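Local coordinates for 5-oxopent-3-ene-1,2,5-tricarboxylate decarboxylase (Exiguobacterium antarcticum B7, PDB 6IYM), which belongs to the fumarylacetoacetate hydrolase family and binds a magnesium ion within its mainly beta-stranded fold, at residues D217-T220 with I221-V225; Y254-D257 with G258-I261; G17-A21 with G22-D26. All blocks are in the same frame, centred on the assembly; numbering follows the deposited sequence.

Contact 1: D217-T220 with I221-V225; sequences DVVT and ILTEV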
loop_
_atom_site.group_PDB
_atom_site.type_symbol
_atom_site.label_atom_id
_atom_site.label_comp_id
_atom_site.label_asym_id
_atom_site.label_seq_id
_atom_site.Cartn_x
_atom_site.Cartn_y
_atom_site.Cartn_z
ATOM N N ASP A 217 3.541 -11.927 -19.028
ATOM C CA ASP A 217 3.665 -13.197 -18.264
ATOM C C ASP A 217 4.278 -12.901 -16.883
ATOM O O ASP A 217 4.591 -11.718 -16.585
ATOM C CB ASP A 217 4.407 -14.262 -19.084
ATOM C CG ASP A 217 5.909 -14.074 -19.168
ATOM O OD1 ASP A 217 6.365 -12.955 -18.878
ATOM O OD2 ASP A 217 6.605 -15.060 -19.496
ATOM N N VAL A 218 4.386 -13.920 -16.039
ATOM C CA VAL A 218 4.831 -13.749 -14.629
ATOM C C VAL A 218 6.232 -13.109 -14.639
ATOM O O VAL A 218 6.406 -12.013 -14.040
ATOM C CB VAL A 218 4.757 -15.087 -13.872
ATOM C CG1 VAL A 218 5.513 -15.061 -12.542
ATOM C CG2 VAL A 218 3.312 -15.495 -13.656
ATOM N N VAL A 219 7.193 -13.694 -15.350
ATOM C CA VAL A 219 8.592 -13.162 -15.383
ATOM C C VAL A 219 8.594 -11.699 -15.845
ATOM O O VAL A 219 9.209 -10.881 -15.145
ATOM C CB VAL A 219 9.558 -14.066 -16.170
ATOM C CG1 VAL A 219 10.860 -13.366 -16.516
ATOM C CG2 VAL A 219 9.860 -15.331 -15.384
ATOM N N THR A 220 7.860 -11.317 -16.890
ATOM C CA THR A 220 7.807 -9.901 -17.370
ATOM C C THR A 220 7.202 -8.981 -16.301
ATOM O O THR A 220 7.654 -7.834 -16.144
ATOM C CB THR A 220 6.997 -9.776 -18.664
ATOM O OG1 THR A 220 7.471 -10.801 -19.527
ATOM C CG2 THR A 220 7.123 -8.438 -19.351
ATOM N N ILE A 221 6.154 -9.430 -15.611
ATOM C CA ILE A 221 5.551 -8.620 -14.519
ATOM C C ILE A 221 6.653 -8.352 -13.478
ATOM O O ILE A 221 6.875 -7.182 -13.168
ATOM C CB ILE A 221 4.305 -9.313 -13.925
ATOM C CG1 ILE A 221 3.105 -9.211 -14.875
ATOM C CG2 ILE A 221 4.013 -8.746 -12.553
ATOM C CD1 ILE A 221 2.020 -10.208 -14.614
ATOM N N LEU A 222 7.333 -9.388 -12.988
ATOM C CA LEU A 222 8.387 -9.272 -11.943
ATOM C C LEU A 222 9.491 -8.307 -12.397
ATOM O O LEU A 222 9.815 -7.363 -11.644
ATOM C CB LEU A 222 8.955 -10.660 -11.664
ATOM C CG LEU A 222 8.015 -11.629 -10.953
ATOM C CD1 LEU A 222 8.591 -13.040 -11.001
ATOM C CD2 LEU A 222 7.778 -11.198 -9.524
ATOM N N THR A 223 10.023 -8.532 -13.602
ATOM C CA THR A 223 11.031 -7.676 -14.293
ATOM C C THR A 223 10.588 -6.206 -14.311
ATOM O O THR A 223 11.387 -5.336 -13.913
ATOM C CB THR A 223 11.232 -8.203 -15.717
ATOM O OG1 THR A 223 12.077 -9.353 -15.568
ATOM C CG2 THR A 223 11.768 -7.149 -16.654
ATOM N N GLU A 224 9.361 -5.921 -14.756
ATOM C CA GLU A 224 8.869 -4.535 -14.974
ATOM C C GLU A 224 8.548 -3.848 -13.637
ATOM O O GLU A 224 8.859 -2.660 -13.480
ATOM C CB GLU A 224 7.626 -4.568 -15.858
ATOM C CG GLU A 224 7.923 -4.881 -17.304
ATOM C CD GLU A 224 8.538 -3.708 -18.037
ATOM O OE1 GLU A 224 7.831 -2.681 -18.192
ATOM O OE2 GLU A 224 9.730 -3.808 -18.414
ATOM N N VAL A 225 7.918 -4.564 -12.712
ATOM C CA VAL A 225 7.417 -4.016 -11.422
ATOM C C VAL A 225 8.609 -3.564 -10.585
ATOM O O VAL A 225 8.506 -2.518 -9.956
ATOM C CB VAL A 225 6.543 -5.050 -10.686
ATOM C CG1 VAL A 225 6.202 -4.634 -9.273
ATOM C CG2 VAL A 225 5.261 -5.291 -11.460
#
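Ile221 N donates to Asp217 O over 2.9 Å, closing the first full turn of helix 218-225. The next bonds follow in strict i to i+4 order: Leu222 N to Val218 O, Thr223 N to Val219 O at 2.9 Å with a nearly straight N-H (175°), and Glu224 N to Thr220 O, where the donor sits 28° off the carbonyl plane. Val219 O also takes a weak second bond from Thr223 OG1 at 3.3 Å; the hydroxyl can bend back to it because it stands beside its own backbone N (chi1 -78°).

Side chains one turn apart run alongside each other. Val218 CG1 meets Leu222 CD1 at 4.0 Å, the two side chains pointing the same way, while Thr220 CG2 lies 4.2 Å from Glu224 CG. The bent glutamate chain carries its carboxylate on to a salt bridge with Arg227.

At the start of the helix is the N-cap, Asp217. Its OD1 accepts Thr220 N at 3.0 Å and Thr220 OG1 at 2.5 Å, the two donors arriving from opposite faces of the carboxylate plane. Outward from Val218 and Leu222 lie Ile129 of strand 121-131 and residues of strand 147-158, Tyr150 touching Val218 and Val147 touching Leu222, which seat this helix face on the large sheet.

The two bonds to OD1 restrict the rotation of the carboxylate, and its negative charge would interact favourably with the positive end of the helix dipole, which probably helps keep Asp217 ionised.

Contact 2: Y254-D257 with G258-I261; sequences YLQD and GDVI. Unlike the reference sequence in segment 258-261: Val260 (reference Ile), Ile261 (reference Val).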
loop_
_atom_site.group_PDB
_atom_site.type_symbol
_atom_site.label_atom_id
_atom_site.label_comp_id
_atom_site.label_asym_id
_atom_site.label_seq_id
_atom_site.Cartn_x
_atom_site.Cartn_y
_atom_site.Cartn_z
ATOM N N TYR A 254 -23.932 -6.641 -12.145
ATOM C CA TYR A 254 -23.246 -6.221 -10.904
ATOM C C TYR A 254 -23.717 -7.148 -9.790
ATOM O O TYR A 254 -24.868 -7.687 -9.864
ATOM C CB TYR A 254 -23.495 -4.736 -10.647
ATOM C CG TYR A 254 -22.978 -3.900 -11.778
ATOM C CD1 TYR A 254 -21.627 -3.910 -12.090
ATOM C CD2 TYR A 254 -23.834 -3.173 -12.593
ATOM C CE1 TYR A 254 -21.132 -3.186 -13.157
ATOM C CE2 TYR A 254 -23.349 -2.440 -13.664
ATOM C CZ TYR A 254 -21.998 -2.458 -13.956
ATOM O OH TYR A 254 -21.505 -1.752 -15.016
ATOM N N LEU A 255 -22.832 -7.329 -8.819
ATOM C CA LEU A 255 -22.977 -8.265 -7.683
ATOM C C LEU A 255 -23.989 -7.679 -6.704
ATOM O O LEU A 255 -24.000 -6.457 -6.503
ATOM C CB LEU A 255 -21.617 -8.459 -7.000
ATOM C CG LEU A 255 -20.609 -9.295 -7.793
ATOM C CD1 LEU A 255 -19.186 -9.178 -7.235
ATOM C CD2 LEU A 255 -21.058 -10.736 -7.837
ATOM N N GLN A 256 -24.805 -8.544 -6.121
ATOM C CA GLN A 256 -25.874 -8.149 -5.179
ATOM C C GLN A 256 -25.678 -8.975 -3.916
ATOM O O GLN A 256 -24.982 -10.023 -3.979
ATOM C CB GLN A 256 -27.261 -8.356 -5.809
ATOM C CG GLN A 256 -27.489 -7.621 -7.127
ATOM C CD GLN A 256 -27.229 -6.132 -7.063
ATOM O OE1 GLN A 256 -27.352 -5.481 -6.022
ATOM N NE2 GLN A 256 -26.851 -5.569 -8.197
ATOM N N ASP A 257 -26.301 -8.537 -2.827
ATOM C CA ASP A 257 -26.410 -9.287 -1.553
ATOM C C ASP A 257 -26.881 -10.705 -1.877
ATOM O O ASP A 257 -27.868 -10.822 -2.623
ATOM C CB ASP A 257 -27.385 -8.583 -0.610
ATOM C CG ASP A 257 -27.649 -9.351 0.665
ATOM O OD1 ASP A 257 -26.680 -9.621 1.411
ATOM O OD2 ASP A 257 -28.817 -9.703 0.885
ATOM N N GLY A 258 -26.176 -11.723 -1.374
ATOM C CA GLY A 258 -26.467 -13.152 -1.599
ATOM C C GLY A 258 -25.611 -13.796 -2.683
ATOM O O GLY A 258 -25.479 -15.024 -2.665
ATOM N N ASP A 259 -25.025 -13.024 -3.593
ATOM C CA ASP A 259 -24.253 -13.589 -4.724
ATOM C C ASP A 259 -23.028 -14.354 -4.210
ATOM O O ASP A 259 -22.323 -13.807 -3.347
ATOM C CB ASP A 259 -23.866 -12.495 -5.702
ATOM C CG ASP A 259 -25.018 -12.066 -6.587
ATOM O OD1 ASP A 259 -26.082 -12.711 -6.481
ATOM O OD2 ASP A 259 -24.824 -11.121 -7.405
ATOM N N VAL A 260 -22.817 -15.581 -4.704
ATOM C CA VAL A 260 -21.669 -16.452 -4.334
ATOM C C VAL A 260 -20.672 -16.458 -5.487
ATOM O O VAL A 260 -21.061 -16.831 -6.611
ATOM C CB VAL A 260 -22.124 -17.869 -4.002
ATOM C CG1 VAL A 260 -20.945 -18.779 -3.715
ATOM C CG2 VAL A 260 -23.111 -17.866 -2.855
ATOM N N ILE A 261 -19.439 -16.045 -5.208
ATOM C CA ILE A 261 -18.356 -15.937 -6.236
ATOM C C ILE A 261 -17.371 -17.067 -5.956
ATOM O O ILE A 261 -16.939 -17.172 -4.795
ATOM C CB ILE A 261 -17.677 -14.563 -6.190
ATOM C CG1 ILE A 261 -18.697 -13.421 -6.084
ATOM C CG2 ILE A 261 -16.768 -14.380 -7.401
ATOM C CD1 ILE A 261 -18.163 -12.228 -5.327
#
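Asp259 folds its carboxylate back toward Gln256, and OD2 accepts Gln256 N at 2.9 Å. The N-H comes from above the carboxylate plane, 63° out of it. With CG beside its own backbone N (chi1 -77°), Asp259 can reach back in this way, and the same oxygen lies 3.4 Å from Leu255 CA. In return Asp259 N donates to Gln256 O at 3.0 Å, so the two residues are tied by a backbone bond and a side-chain bond. The other carboxylate oxygen, OD1, is held by Asn202.

Asp257 and Gly258 make the bend between them, Gly258 with a positive phi of 99°, a conformation that suits glycine. Its carbonyl is bonded by Gln274.

Leu255 is buried beside them. Its CD2 lies 3.8 Å from Asp259 OD2, and CD1 meets Ile261 CD1 at 3.7 Å, the side chains of Leu255 and Ile261 crossing at about a right angle. Leu121 and Tyr123 of strand 121-131 continue this apolar patch.

The geometry is that of a type II beta turn, Gln256 to Asp259 with glycine at its third position, which delivers the chain into strand 260-265 of the five-stranded sheet.

Contact 3: G17-A21 with G22-D26; sequences GVEEA and GHRYD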
loop_
_atom_site.group_PDB
_atom_site.type_symbol
_atom_site.label_atom_id
_atom_site.label_comp_id
_atom_site.label_asym_id
_atom_site.label_seq_id
_atom_site.Cartn_x
_atom_site.Cartn_y
_atom_site.Cartn_z
ATOM N N GLY A 17 -0.574 -25.277 8.034
ATOM C CA GLY A 17 -0.780 -26.604 7.440
ATOM C C GLY A 17 -0.169 -26.627 6.067
ATOM O O GLY A 17 0.024 -25.520 5.497
ATOM N N VAL A 18 0.170 -27.828 5.592
ATOM C CA VAL A 18 0.661 -28.088 4.211
ATOM C C VAL A 18 -0.202 -29.185 3.590
ATOM O O VAL A 18 -1.064 -29.751 4.300
ATOM C CB VAL A 18 2.155 -28.456 4.174
ATOM C CG1 VAL A 18 2.974 -27.509 5.032
ATOM C CG2 VAL A 18 2.403 -29.901 4.568
ATOM N N GLU A 19 0.030 -29.459 2.307
ATOM C CA GLU A 19 -0.760 -30.435 1.518
ATOM C C GLU A 19 0.159 -31.057 0.466
ATOM O O GLU A 19 0.619 -30.322 -0.434
ATOM C CB GLU A 19 -1.994 -29.765 0.910
ATOM C CG GLU A 19 -3.002 -30.751 0.351
ATOM C CD GLU A 19 -3.980 -30.129 -0.625
ATOM O OE1 GLU A 19 -4.748 -29.239 -0.200
ATOM O OE2 GLU A 19 -3.943 -30.514 -1.815
ATOM N N GLU A 20 0.467 -32.344 0.651
ATOM C CA GLU A 20 1.195 -33.207 -0.312
ATOM C C GLU A 20 0.277 -34.372 -0.690
ATOM O O GLU A 20 -0.237 -35.049 0.233
ATOM C CB GLU A 20 2.515 -33.700 0.282
ATOM C CG GLU A 20 3.669 -32.731 0.085
ATOM C CD GLU A 20 4.971 -33.374 -0.367
ATOM O OE1 GLU A 20 5.475 -34.257 0.353
ATOM O OE2 GLU A 20 5.473 -32.996 -1.452
ATOM N N ALA A 21 0.041 -34.548 -1.993
ATOM C CA ALA A 21 -0.800 -35.620 -2.569
ATOM C C ALA A 21 -2.043 -35.856 -1.695
ATOM O O ALA A 21 -2.166 -36.960 -1.120
ATOM C CB ALA A 21 0.033 -36.872 -2.718
ATOM N N GLY A 22 -2.907 -34.841 -1.558
ATOM C CA GLY A 22 -4.344 -35.017 -1.258
ATOM C C GLY A 22 -4.729 -34.922 0.216
ATOM O O GLY A 22 -5.948 -34.853 0.472
ATOM N N HIS A 23 -3.783 -34.956 1.163
ATOM C CA HIS A 23 -4.079 -34.863 2.624
ATOM C C HIS A 23 -3.370 -33.657 3.233
ATOM O O HIS A 23 -2.310 -33.253 2.718
ATOM C CB HIS A 23 -3.663 -36.122 3.396
ATOM C CG HIS A 23 -3.913 -37.396 2.666
ATOM N ND1 HIS A 23 -2.881 -38.159 2.145
ATOM C CD2 HIS A 23 -5.062 -38.030 2.352
ATOM C CE1 HIS A 23 -3.386 -39.216 1.547
ATOM N NE2 HIS A 23 -4.723 -39.161 1.663
ATOM N N ARG A 24 -3.903 -33.182 4.353
ATOM C CA ARG A 24 -3.529 -31.899 4.991
ATOM C C ARG A 24 -2.939 -32.167 6.380
ATOM O O ARG A 24 -3.719 -32.398 7.341
ATOM C CB ARG A 24 -4.765 -30.999 5.001
ATOM C CG ARG A 24 -5.288 -30.733 3.601
ATOM C CD ARG A 24 -6.164 -29.507 3.496
ATOM N NE ARG A 24 -5.942 -28.877 2.198
ATOM C CZ ARG A 24 -6.758 -27.999 1.627
ATOM N NH1 ARG A 24 -7.882 -27.641 2.233
ATOM N NH2 ARG A 24 -6.447 -27.497 0.439
ATOM N N TYR A 25 -1.607 -32.115 6.468
ATOM C CA TYR A 25 -0.827 -32.309 7.715
ATOM C C TYR A 25 -0.691 -30.940 8.382
ATOM O O TYR A 25 -0.490 -29.943 7.654
ATOM C CB TYR A 25 0.515 -32.986 7.407
ATOM C CG TYR A 25 0.426 -34.004 6.299
ATOM C CD1 TYR A 25 -0.229 -35.211 6.486
ATOM C CD2 TYR A 25 0.944 -33.740 5.040
ATOM C CE1 TYR A 25 -0.349 -36.137 5.460
ATOM C CE2 TYR A 25 0.832 -34.654 4.003
ATOM C CZ TYR A 25 0.183 -35.860 4.210
ATOM O OH TYR A 25 0.063 -36.762 3.188
ATOM N N ASP A 26 -0.851 -30.893 9.708
ATOM C CA ASP A 26 -0.523 -29.712 10.552
ATOM C C ASP A 26 0.991 -29.723 10.824
ATOM O O ASP A 26 1.457 -30.638 11.515
ATOM C CB ASP A 26 -1.369 -29.719 11.827
ATOM C CG ASP A 26 -0.972 -28.657 12.831
ATOM O OD1 ASP A 26 0.069 -28.000 12.605
ATOM O OD2 ASP A 26 -1.711 -28.497 13.831
#
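Glu19 and Arg24 meet on one face of the hairpin in a compact salt bridge. The arginine comes side-on and gives both NE and NH2 to a single oxygen, Glu19 OE1, with NH2 only 2.5 Å from OE1 and NE 2.7 Å from it. NH2 arrives nearly along the C-O bond, whereas NE approaches on the anti side, tilted out of the carboxylate plane, and the carboxylate and guanidinium planes are turned 41° apart. Glu19 reaches across because CG stands opposite its backbone N (chi1 -167°) and the chain continues extended. Arg24 also makes a cation-pi contact with Phe6 of strand 4-10, the strand next to 13-20 in the sheet.

Farther from the turn the backbone has one good bond, Val18 N to Tyr25 O at 3.0 Å; the return bond, Tyr25 N to Val18 O, is weak. The close non-hydrogen-bonded pair Gly17 and Asp26 lies beyond, and the buried Asp26 forms a salt bridge with Arg15 and a hydrogen bond with Thr28.

Strands 13-20 and 23-26 form a beta hairpin whose two-residue loop, Ala21-Gly22, is a type I' turn; both residues have positive phi, as this turn requires.

On the other face, the packed part is Val18 against Tyr25. Val18, buried and also touching Met3, Trp5 and Val27, sets CG2 at the edge of the tyrosine ring, 4.1 Å from CD2, their side chains crossing at about a right angle. The ring runs on past Glu20 toward the turn, and His23 O lies over one of its faces, offset toward the rim. The turn end is looser: His23 ND1 makes a weak bond to Tyr25 OH at 3.4 Å, the hydroxyl lying in the plane of the imidazole. Ala21, Gly22 and His23 are exposed to solvent.

The three contacts are separate local elements, met along the chain in the order contact 3, contact 1, contact 2. Their centres lie 30 to 32 Å apart, and none touches another; the nearest atoms are about 16 Å apart, between contacts 2 and 3. Contacts 1 and 2 lie on opposite sides of the chain's centre, both within the family's C-terminal region. The magnesium ion, bound by Glu124, Glu126 and Asp155, is about 11 Å from the side chain of Ile221 in contact 1 and about 12 Å from that of Leu255 in contact 2, so neither supplies a ligand. Both contacts pack on strand 121-131, which carries Glu124 and Glu126.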